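Local coordinates for NalD (Pseudomonas aeruginosa PAO1, PDB 5DAJ), which acts as a secondary repressor of the MexAB-OprM multidrug efflux pump and loses its hold on pump expression when novobiocin binds, at residues Leu17-Leu22 and Glu34-Ala39. Residues are numbered along the deposited sequence; the frame is centred on the assembly and turned at random.
Sequences LAAEEL and EQIARA
Ile36 lays its side chain against Ala19. From CB, the methyl CG2 runs anti to the backbone N and comes to rest 4.1 Å from Ala19 CB. CG1, anti to the carbonyl carbon instead (chi1 -71°), passes Ala19 CA and CB at a similar distance. At the tip, CD1 closes to 3.9 Å on Ala19 CB, so all three carbons beyond CB lie against Ala19, with CG2 also just in reach of Ala18 CB; Ile15 and Phe23, on the same helix as Ala19, also touch Ile36. The pairing joins helix 6-26 to helix 33-40, which opens the predicted helix-turn-helix of this TetR-family repressor, and the two segments cross at 118° with axes 8.7 Å apart. Where small residues face each other, the CA atoms of Ala18 and Ala39 are 5.9 Å apart, and Ala18 CB lies 3.9 Å from the carbonyl oxygen O of Ile36. Leu22 forks over the other helix, its CD1 meeting Ala39 CB while CD2 lies 3.9 Å from Gln35 CB. No hydrogen bond links the segments; Gln35 OE1 accepts one from Ser32 N, just before this helix. Leu57 and Met61 of helix 54-63 also pack on Ala19.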
# COMPACT_ATOMS: atom_id res chain seq x y z
N LEU A 17 3.54 17.17 17.02
CA LEU A 17 2.10 17.38 16.85
C LEU A 17 1.80 18.36 15.71
O LEU A 17 0.90 18.11 14.89
CB LEU A 17 1.45 17.89 18.14
CG LEU A 17 1.09 16.83 19.18
CD1 LEU A 17 0.64 17.50 20.47
CD2 LEU A 17 0.01 15.88 18.67
N ALA A 18 2.55 19.46 15.67
CA ALA A 18 2.46 20.46 14.60
C ALA A 18 2.74 19.85 13.23
O ALA A 18 1.95 20.01 12.30
CB ALA A 18 3.44 21.60 14.86
N ALA A 19 3.84 19.12 13.14
CA ALA A 19 4.21 18.41 11.91
C ALA A 19 3.15 17.38 11.47
O ALA A 19 2.86 17.24 10.28
CB ALA A 19 5.55 17.71 12.09
N GLU A 20 2.61 16.65 12.45
CA GLU A 20 1.56 15.65 12.20
C GLU A 20 0.37 16.31 11.52
O GLU A 20 -0.09 15.85 10.47
CB GLU A 20 1.13 14.98 13.51
CG GLU A 20 0.06 13.90 13.39
CD GLU A 20 -0.41 13.38 14.74
OE1 GLU A 20 0.41 13.25 15.67
OE2 GLU A 20 -1.62 13.09 14.87
N GLU A 21 -0.10 17.42 12.08
CA GLU A 21 -1.22 18.18 11.51
C GLU A 21 -0.90 18.74 10.11
O GLU A 21 -1.71 18.63 9.19
CB GLU A 21 -1.61 19.31 12.49
CG GLU A 21 -2.72 20.24 12.18
CD GLU A 21 -2.50 21.64 12.75
OE1 GLU A 21 -2.02 22.59 12.06
OE2 GLU A 21 -2.80 21.77 13.94
N LEU A 22 0.29 19.32 9.96
CA LEU A 22 0.72 19.91 8.68
C LEU A 22 0.91 18.87 7.57
O LEU A 22 0.37 19.04 6.47
CB LEU A 22 1.99 20.75 8.81
CG LEU A 22 1.74 22.24 9.07
CD1 LEU A 22 1.55 22.50 10.55
CD2 LEU A 22 2.90 23.06 8.54
N GLU A 34 10.60 25.12 8.48
CA GLU A 34 10.25 26.50 8.85
C GLU A 34 8.77 26.61 9.20
O GLU A 34 8.40 27.14 10.24
CB GLU A 34 10.60 27.47 7.72
CG GLU A 34 10.39 28.95 8.08
CD GLU A 34 10.95 29.91 7.04
OE1 GLU A 34 10.97 29.56 5.84
OE2 GLU A 34 11.36 31.03 7.43
N GLN A 35 7.93 26.06 8.33
CA GLN A 35 6.47 26.03 8.53
C GLN A 35 6.05 25.26 9.79
O GLN A 35 5.11 25.64 10.49
CB GLN A 35 5.78 25.42 7.32
CG GLN A 35 5.79 26.33 6.10
CD GLN A 35 5.38 25.61 4.82
OE1 GLN A 35 5.73 24.45 4.61
NE2 GLN A 35 4.68 26.31 3.95
N ILE A 36 6.75 24.16 10.06
CA ILE A 36 6.51 23.35 11.26
C ILE A 36 6.83 24.16 12.52
O ILE A 36 6.05 24.17 13.47
CB ILE A 36 7.33 22.04 11.25
CG1 ILE A 36 6.77 21.09 10.19
CG2 ILE A 36 7.30 21.34 12.61
CD1 ILE A 36 7.72 19.99 9.77
N ALA A 37 8.00 24.79 12.50
CA ALA A 37 8.46 25.62 13.61
C ALA A 37 7.45 26.72 13.95
O ALA A 37 7.09 26.90 15.11
CB ALA A 37 9.80 26.25 13.27
N ARG A 38 6.99 27.41 12.91
CA ARG A 38 6.02 28.48 13.06
C ARG A 38 4.70 27.98 13.64
O ARG A 38 4.18 28.56 14.59
CB ARG A 38 5.78 29.19 11.73
CG ARG A 38 5.09 30.54 11.84
CD ARG A 38 5.24 31.40 10.59
NE ARG A 38 4.70 30.71 9.42
CZ ARG A 38 5.40 30.21 8.39
NH1 ARG A 38 6.74 30.31 8.32
NH2 ARG A 38 4.75 29.60 7.40
N ALA A 39 4.21 26.87 13.10
CA ALA A 39 2.96 26.24 13.59
C ALA A 39 3.07 25.68 15.01
O ALA A 39 2.07 25.55 15.70
CB ALA A 39 2.54 25.13 12.63